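Local coordinates for protein MdcD (Pseudomonas aeruginosa, PDB 5VIP) that probably serves as the carboxyltransferase-like beta subunit of a biotin-independent malonate decarboxylase, with likely carboxy-lyase and transferase activity, at residues G17-A22 with G29-L34; R23-A28 with D230-S235. All coordinates share one frame; numbering follows the deposited sequence.

Contact 1: residues G17-A22 with G29-L34; sequences GARQRA and GSFREL
Arg-19 on the first turn of helix 18-25 and Glu-33 on strand 32-34 meet in a bidentate, side-on salt bridge. NE of Arg-19 points almost straight at OE1 of Glu-33 (2.7 Å, N-H...O angle 175°), and NH2 of Arg-19 gives a second, more bent bond of 3.0 Å to OE2 of Glu-33. Both oxygens are met on their syn side, and guanidinium and carboxylate lie nearly coplanar, so two bonds restrain rotation of either group. The two side chains come together at about a right angle. Glu-33 reaches out fully extended, its CG anti to the backbone N (chi1 -177°), whereas the arginine chain runs straight as far as CD and then bends at chi3 (-81°), which turns the NE edge toward the acid.

Beside this polar pair the ring of Phe-31, just before strand 32-34, packs against the helix. CE1 of Phe-31 sits 3.8 Å from CB of Ala-22, and CZ of Phe-31 lies 4.2 Å from CG of Arg-19; both carbons approach the ring obliquely. The backbone N of Glu-33 lies over one face, displaced toward the rim. The ring therefore packs against the aliphatic base of the same arginine whose NE/NH2 edge is held by Glu-33.

At the start of the helix, N-cap Gly-17 gives its N-H to OE1 of Gln-20 at 2.9 Å, one half of a capping box; glycine cannot supply the reciprocal side-chain bond. Helix 18-25 packs on strand 69-76 through Ala-22 on Leu-73, and Phe-31 and Glu-33 fasten it to edge strand 32-34, which pairs antiparallel with 59-66 in the mixed sheet of this carboxyltransferase domain of the ClpP/crotonase superfamily.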
ATOM      1  N   GLY B  17     -15.025 -10.190 -19.298  1.00 20.56           N
ATOM      2  CA  GLY B  17     -14.011  -9.147 -19.254  1.00 21.06           C
ATOM      3  C   GLY B  17     -14.384  -8.216 -18.119  1.00 23.51           C
ATOM      4  O   GLY B  17     -15.480  -8.347 -17.552  1.00 17.88           O
ATOM      5  N   ALA B  18     -13.507  -7.268 -17.796  1.00 20.61           N
ATOM      6  CA  ALA B  18     -13.724  -6.377 -16.654  1.00 20.58           C
ATOM      7  C   ALA B  18     -15.007  -5.559 -16.772  1.00 17.66           C
ATOM      8  O   ALA B  18     -15.734  -5.393 -15.799  1.00 15.65           O
ATOM      9  CB  ALA B  18     -12.538  -5.441 -16.482  1.00 17.33           C
ATOM     10  N   ARG B  19     -15.283  -5.043 -17.965  1.00 17.64           N
ATOM     11  CA  ARG B  19     -16.456  -4.204 -18.168  1.00 15.66           C
ATOM     12  C   ARG B  19     -17.729  -5.042 -18.056  1.00 15.87           C
ATOM     13  O   ARG B  19     -18.722  -4.614 -17.468  1.00 16.67           O
ATOM     14  CB  ARG B  19     -16.361  -3.485 -19.531  1.00 20.55           C
ATOM     15  CG  ARG B  19     -17.451  -2.446 -19.784  1.00 25.53           C
ATOM     16  CD  ARG B  19     -17.179  -1.641 -21.071  1.00 25.17           C
ATOM     17  NE  ARG B  19     -16.211  -0.572 -20.841  1.00 26.99           N
ATOM     18  CZ  ARG B  19     -14.926  -0.634 -21.176  1.00 30.35           C
ATOM     19  NH1 ARG B  19     -14.443  -1.718 -21.773  1.00 31.28           N
ATOM     20  NH2 ARG B  19     -14.128   0.396 -20.923  1.00 28.45           N
ATOM     21  N   GLN B  20     -17.695  -6.252 -18.592  1.00 15.15           N
ATOM     22  CA  GLN B  20     -18.832  -7.148 -18.443  1.00 14.52           C
ATOM     23  C   GLN B  20     -19.048  -7.561 -16.990  1.00 16.01           C
ATOM     24  O   GLN B  20     -20.175  -7.670 -16.538  1.00 14.37           O
ATOM     25  CB  GLN B  20     -18.645  -8.394 -19.287  1.00 19.28           C
ATOM     26  CG  GLN B  20     -18.631  -8.132 -20.778  1.00 24.22           C
ATOM     27  CD  GLN B  20     -18.185  -9.357 -21.534  1.00 28.02           C
ATOM     28  OE1 GLN B  20     -17.191  -9.989 -21.172  1.00 25.67           O
ATOM     29  NE2 GLN B  20     -18.923  -9.713 -22.581  1.00 30.23           N
ATOM     30  N   ARG B  21     -17.967  -7.810 -16.268  1.00 13.96           N
ATOM     31  CA  ARG B  21     -18.099  -8.143 -14.838  1.00 14.94           C
ATOM     32  C   ARG B  21     -18.794  -7.007 -14.092  1.00 15.66           C
ATOM     33  O   ARG B  21     -19.675  -7.234 -13.259  1.00 14.00           O
ATOM     34  CB  ARG B  21     -16.726  -8.427 -14.221  1.00 14.95           C
ATOM     35  CG  ARG B  21     -16.076  -9.712 -14.718  1.00 15.58           C
ATOM     36  CD  ARG B  21     -14.674  -9.884 -14.124  1.00 17.65           C
ATOM     37  NE  ARG B  21     -13.969 -10.979 -14.772  1.00 21.20           N
ATOM     38  CZ  ARG B  21     -12.909 -11.607 -14.270  1.00 19.14           C
ATOM     39  NH1 ARG B  21     -12.416 -11.260 -13.093  1.00 18.26           N
ATOM     40  NH2 ARG B  21     -12.348 -12.597 -14.955  1.00 20.76           N
ATOM     41  N   ALA B  22     -18.403  -5.778 -14.408  1.00 14.05           N
ATOM     42  CA  ALA B  22     -18.955  -4.605 -13.725  1.00 14.75           C
ATOM     43  C   ALA B  22     -20.446  -4.456 -14.014  1.00 16.95           C
ATOM     44  O   ALA B  22     -21.250  -4.207 -13.111  1.00 15.71           O
ATOM     45  CB  ALA B  22     -18.200  -3.346 -14.138  1.00 17.83           C
ATOM     46  N   GLY B  29     -29.860  -1.973 -15.302  1.00 15.45           N
ATOM     47  CA  GLY B  29     -30.219  -0.611 -15.673  1.00 17.34           C
ATOM     48  C   GLY B  29     -29.522   0.506 -14.904  1.00 21.18           C
ATOM     49  O   GLY B  29     -29.772   1.679 -15.191  1.00 19.47           O
ATOM     50  N   SER B  30     -28.650   0.175 -13.942  1.00 12.96           N
ATOM     51  CA  SER B  30     -27.948   1.221 -13.176  1.00 15.27           C
ATOM     52  C   SER B  30     -26.506   1.489 -13.640  1.00 16.35           C
ATOM     53  O   SER B  30     -25.932   2.533 -13.314  1.00 13.71           O
ATOM     54  CB  SER B  30     -27.921   0.878 -11.679  1.00 14.17           C
ATOM     55  OG  SER B  30     -26.962  -0.138 -11.414  1.00 13.71           O
ATOM     56  N   PHE B  31     -25.922   0.548 -14.379  1.00 16.56           N
ATOM     57  CA  PHE B  31     -24.527   0.649 -14.812  1.00 13.65           C
ATOM     58  C   PHE B  31     -24.253   1.895 -15.659  1.00 18.01           C
ATOM     59  O   PHE B  31     -24.844   2.102 -16.709  1.00 15.28           O
ATOM     60  CB  PHE B  31     -24.118  -0.600 -15.597  1.00 15.31           C
ATOM     61  CG  PHE B  31     -22.733  -0.528 -16.184  1.00 16.86           C
ATOM     62  CD1 PHE B  31     -21.629  -0.882 -15.431  1.00 18.78           C
ATOM     63  CD2 PHE B  31     -22.536  -0.111 -17.490  1.00 23.68           C
ATOM     64  CE1 PHE B  31     -20.345  -0.830 -15.974  1.00 19.35           C
ATOM     65  CE2 PHE B  31     -21.254  -0.040 -18.032  1.00 26.49           C
ATOM     66  CZ  PHE B  31     -20.159  -0.399 -17.266  1.00 24.10           C
ATOM     67  N   ARG B  32     -23.309   2.694 -15.199  1.00 13.56           N
ATOM     68  CA  ARG B  32     -22.992   3.970 -15.810  1.00 16.35           C
ATOM     69  C   ARG B  32     -21.474   4.136 -15.773  1.00 16.43           C
ATOM     70  O   ARG B  32     -20.915   4.366 -14.693  1.00 18.03           O
ATOM     71  CB  ARG B  32     -23.720   5.070 -15.023  1.00 19.11           C
ATOM     72  CG  ARG B  32     -23.667   6.443 -15.572  1.00 23.77           C
ATOM     73  CD  ARG B  32     -24.773   7.316 -14.963  1.00 18.39           C
ATOM     74  NE  ARG B  32     -24.709   7.489 -13.504  1.00 17.90           N
ATOM     75  CZ  ARG B  32     -23.842   8.284 -12.874  1.00 20.76           C
ATOM     76  NH1 ARG B  32     -22.924   8.949 -13.563  1.00 18.65           N
ATOM     77  NH2 ARG B  32     -23.880   8.399 -11.548  1.00 19.00           N
ATOM     78  N   GLU B  33     -20.791   3.993 -16.908  1.00 13.06           N
ATOM     79  CA  GLU B  33     -19.327   4.085 -16.889  1.00 17.20           C
ATOM     80  C   GLU B  33     -18.784   5.517 -16.945  1.00 21.51           C
ATOM     81  O   GLU B  33     -19.180   6.312 -17.800  1.00 19.85           O
ATOM     82  CB  GLU B  33     -18.716   3.266 -18.031  1.00 17.48           C
ATOM     83  CG  GLU B  33     -17.191   3.296 -17.969  1.00 21.01           C
ATOM     84  CD  GLU B  33     -16.504   2.358 -18.947  1.00 24.61           C
ATOM     85  OE1 GLU B  33     -17.210   1.631 -19.689  1.00 26.23           O
ATOM     86  OE2 GLU B  33     -15.242   2.337 -18.950  1.00 23.65           O
ATOM     87  N   LEU B  34     -17.876   5.841 -16.025  1.00 14.29           N
ATOM     88  CA  LEU B  34     -17.245   7.162 -15.999  1.00 19.57           C
ATOM     89  C   LEU B  34     -15.956   7.149 -16.800  1.00 21.29           C
ATOM     90  O   LEU B  34     -15.282   6.125 -16.864  1.00 21.05           O
ATOM     91  CB  LEU B  34     -16.936   7.604 -14.569  1.00 14.71           C
ATOM     92  CG  LEU B  34     -18.041   7.451 -13.522  1.00 18.17           C
ATOM     93  CD1 LEU B  34     -17.603   8.110 -12.212  1.00 16.32           C
ATOM     94  CD2 LEU B  34     -19.365   8.044 -13.996  1.00 16.55           C
TER

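Contact 2: residues R23-A28 with D230-S235; sequences RALLDA and DEVRTS
The last turn of helix 18-25 comes up against helix 229-242, with Leu-25 and Arg-233 closest in the backbone at 5.4 Å between CA atoms. Arg-233 spans the gap with its guanidinium edge: NE and NH2 both donate to the carbonyl O of Ala-24, each at 2.9 Å, with N-H...O angles of 144° and 145°. One oxygen thus takes a forked grip, nearly in the guanidinium plane. The arginine leaves its helix with CG anti to the backbone N and bends at chi3 (-61°). Asp-230, one turn earlier, holds the remaining nitrogen in a salt bridge, NH1 of Arg-233 to OD1 of Asp-230 at 3.0 Å, and so helps to set the rotation of the group.

Leu-25 runs past the arginine stem in the opposite direction. Its CD2 lies 3.7 Å from CA of Arg-233 and 3.9 Å from CG1 of Val-232, making the apolar side of the contact.

Phe-13 touches both Leu-25 and Val-232. The C-terminal end of helix 18-25 thus abuts helix 229-242, and the two side chains carry the junction onto the sheet, Leu-25 at Leu-113 and Leu-115 of strand 111-115, Val-232 at Leu-225 of strand 223-225.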
ATOM      1  N   ARG B  23     -20.817  -4.623 -15.275  1.00 16.02           N
ATOM      2  CA  ARG B  23     -22.214  -4.528 -15.676  1.00 19.28           C
ATOM      3  C   ARG B  23     -23.046  -5.650 -15.057  1.00 15.97           C
ATOM      4  O   ARG B  23     -24.197  -5.445 -14.679  1.00 17.87           O
ATOM      5  CB  ARG B  23     -22.316  -4.573 -17.204  1.00 18.85           C
ATOM      6  CG  ARG B  23     -23.735  -4.537 -17.768  1.00 24.46           C
ATOM      7  CD  ARG B  23     -23.679  -4.634 -19.299  1.00 30.89           C
ATOM      8  NE  ARG B  23     -22.985  -3.486 -19.886  1.00 33.83           N
ATOM      9  CZ  ARG B  23     -21.737  -3.500 -20.346  1.00 34.61           C
ATOM     10  NH1 ARG B  23     -21.018  -4.618 -20.314  1.00 35.42           N
ATOM     11  NH2 ARG B  23     -21.209  -2.392 -20.848  1.00 35.15           N
ATOM     12  N   ALA B  24     -22.454  -6.834 -14.947  1.00 15.23           N
ATOM     13  CA  ALA B  24     -23.155  -7.999 -14.412  1.00 15.73           C
ATOM     14  C   ALA B  24     -23.431  -7.854 -12.913  1.00 15.21           C
ATOM     15  O   ALA B  24     -24.454  -8.336 -12.412  1.00 17.84           O
ATOM     16  CB  ALA B  24     -22.353  -9.257 -14.682  1.00 17.79           C
ATOM     17  N   LEU B  25     -22.551  -7.167 -12.197  1.00 12.94           N
ATOM     18  CA  LEU B  25     -22.690  -7.105 -10.734  1.00 11.42           C
ATOM     19  C   LEU B  25     -23.630  -5.985 -10.262  1.00 13.49           C
ATOM     20  O   LEU B  25     -24.347  -6.159  -9.277  1.00 15.35           O
ATOM     21  CB  LEU B  25     -21.320  -6.951 -10.069  1.00 12.62           C
ATOM     22  CG  LEU B  25     -20.391  -8.164 -10.140  1.00 15.22           C
ATOM     23  CD1 LEU B  25     -19.029  -7.848  -9.498  1.00 12.88           C
ATOM     24  CD2 LEU B  25     -21.029  -9.390  -9.475  1.00 17.01           C
ATOM     25  N   LEU B  26     -23.628  -4.849 -10.962  1.00 14.33           N
ATOM     26  CA  LEU B  26     -24.464  -3.700 -10.582  1.00 12.86           C
ATOM     27  C   LEU B  26     -25.915  -3.977 -10.951  1.00 15.23           C
ATOM     28  O   LEU B  26     -26.175  -4.741 -11.889  1.00 13.02           O
ATOM     29  CB  LEU B  26     -23.958  -2.424 -11.262  1.00 11.24           C
ATOM     30  CG  LEU B  26     -22.648  -1.861 -10.707  1.00 13.11           C
ATOM     31  CD1 LEU B  26     -22.047  -0.780 -11.612  1.00 14.18           C
ATOM     32  CD2 LEU B  26     -22.895  -1.306  -9.322  1.00 14.03           C
ATOM     33  N   ASP B  27     -26.855  -3.396 -10.200  1.00 14.13           N
ATOM     34  CA  ASP B  27     -28.280  -3.611 -10.469  1.00 15.26           C
ATOM     35  C   ASP B  27     -28.588  -3.322 -11.939  1.00 18.28           C
ATOM     36  O   ASP B  27     -28.032  -2.388 -12.526  1.00 14.67           O
ATOM     37  CB  ASP B  27     -29.177  -2.724  -9.578  1.00 16.42           C
ATOM     38  CG  ASP B  27     -29.076  -3.053  -8.083  1.00 20.69           C
ATOM     39  OD1 ASP B  27     -28.405  -4.040  -7.698  1.00 20.00           O
ATOM     40  OD2 ASP B  27     -29.682  -2.299  -7.283  1.00 20.18           O
ATOM     41  N   ALA B  28     -29.472  -4.123 -12.530  1.00 15.25           N
ATOM     42  CA  ALA B  28     -29.837  -3.966 -13.931  1.00 17.15           C
ATOM     43  C   ALA B  28     -30.358  -2.562 -14.218  1.00 18.77           C
ATOM     44  O   ALA B  28     -31.185  -2.026 -13.473  1.00 18.76           O
ATOM     45  CB  ALA B  28     -30.879  -5.011 -14.336  1.00 22.37           C
ATOM     46  N   ASP B 230     -24.230 -15.360 -10.584  1.00 21.26           N
ATOM     47  CA  ASP B 230     -25.269 -15.109  -9.599  1.00 23.86           C
ATOM     48  C   ASP B 230     -24.713 -15.285  -8.184  1.00 22.16           C
ATOM     49  O   ASP B 230     -25.037 -14.512  -7.282  1.00 20.09           O
ATOM     50  CB  ASP B 230     -26.455 -16.044  -9.829  1.00 29.27           C
ATOM     51  CG  ASP B 230     -27.758 -15.486  -9.288  1.00 35.38           C
ATOM     52  OD1 ASP B 230     -27.991 -14.253  -9.362  1.00 32.08           O
ATOM     53  OD2 ASP B 230     -28.567 -16.300  -8.788  1.00 45.89           O
ATOM     54  N   GLU B 231     -23.872 -16.301  -7.994  1.00 19.60           N
ATOM     55  CA  GLU B 231     -23.262 -16.534  -6.689  1.00 21.48           C
ATOM     56  C   GLU B 231     -22.299 -15.402  -6.287  1.00 19.09           C
ATOM     57  O   GLU B 231     -22.326 -14.924  -5.149  1.00 16.11           O
ATOM     58  CB  GLU B 231     -22.529 -17.882  -6.673  1.00 20.84           C
ATOM     59  CG  GLU B 231     -21.823 -18.143  -5.356  1.00 23.30           C
ATOM     60  CD  GLU B 231     -21.519 -19.604  -5.094  1.00 23.72           C
ATOM     61  OE1 GLU B 231     -20.527 -19.866  -4.380  1.00 22.07           O
ATOM     62  OE2 GLU B 231     -22.282 -20.480  -5.565  1.00 21.21           O
ATOM     63  N   VAL B 232     -21.445 -14.970  -7.212  1.00 16.87           N
ATOM     64  CA  VAL B 232     -20.560 -13.841  -6.923  1.00 15.06           C
ATOM     65  C   VAL B 232     -21.364 -12.599  -6.543  1.00 15.31           C
ATOM     66  O   VAL B 232     -21.068 -11.940  -5.535  1.00 13.95           O
ATOM     67  CB  VAL B 232     -19.631 -13.518  -8.123  1.00 18.51           C
ATOM     68  CG1 VAL B 232     -18.845 -12.209  -7.869  1.00 15.84           C
ATOM     69  CG2 VAL B 232     -18.672 -14.681  -8.351  1.00 15.75           C
ATOM     70  N   ARG B 233     -22.396 -12.295  -7.330  1.00 13.86           N
ATOM     71  CA  ARG B 233     -23.192 -11.098  -7.075  1.00 13.84           C
ATOM     72  C   ARG B 233     -23.876 -11.158  -5.700  1.00 13.28           C
ATOM     73  O   ARG B 233     -23.859 -10.196  -4.930  1.00 12.14           O
ATOM     74  CB  ARG B 233     -24.239 -10.902  -8.169  1.00 14.22           C
ATOM     75  CG  ARG B 233     -25.051  -9.630  -8.005  1.00 16.97           C
ATOM     76  CD  ARG B 233     -26.283  -9.623  -8.900  1.00 21.18           C
ATOM     77  NE  ARG B 233     -25.966  -9.700 -10.317  1.00 18.97           N
ATOM     78  CZ  ARG B 233     -26.304 -10.730 -11.096  1.00 27.10           C
ATOM     79  NH1 ARG B 233     -26.948 -11.763 -10.576  1.00 22.16           N
ATOM     80  NH2 ARG B 233     -26.002 -10.734 -12.397  1.00 18.98           N
ATOM     81  N   THR B 234     -24.470 -12.300  -5.385  1.00 13.02           N
ATOM     82  CA  THR B 234     -25.137 -12.427  -4.103  1.00 12.90           C
ATOM     83  C   THR B 234     -24.156 -12.307  -2.938  1.00 12.84           C
ATOM     84  O   THR B 234     -24.480 -11.654  -1.941  1.00 13.49           O
ATOM     85  CB  THR B 234     -25.908 -13.750  -4.028  1.00 14.69           C
ATOM     86  OG1 THR B 234     -26.911 -13.744  -5.055  1.00 14.31           O
ATOM     87  CG2 THR B 234     -26.570 -13.916  -2.657  1.00 15.33           C
ATOM     88  N   SER B 235     -22.965 -12.906  -3.050  1.00 12.76           N
ATOM     89  CA  SER B 235     -21.980 -12.788  -1.961  1.00 14.30           C
ATOM     90  C   SER B 235     -21.581 -11.338  -1.743  1.00 12.84           C
ATOM     91  O   SER B 235     -21.488 -10.878  -0.595  1.00 12.63           O
ATOM     92  CB  SER B 235     -20.705 -13.615  -2.227  1.00 15.13           C
ATOM     93  OG  SER B 235     -21.030 -14.961  -2.534  1.00 26.31           O
TER

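After the short helix 8-11 the chain forms helix 18-25; its residues 18-22 serve contact 1 and 23-25 contact 2. Contact 1 closes a short loop, with six residues between its segments, as the chain turns back into edge strand 32-34. Contact 2 closes a far longer one: some 200 residues, including every strand of the mixed sheet, pass before helix 229-242 returns to the end of helix 18-25. Because the segments alternate, the two loops cross. Their centres are 11 Å apart, and Phe-31 joins them by packing on Leu-26 and Arg-23. Together they tie helix 18-25 to strand 32-34 and to helix 229-242.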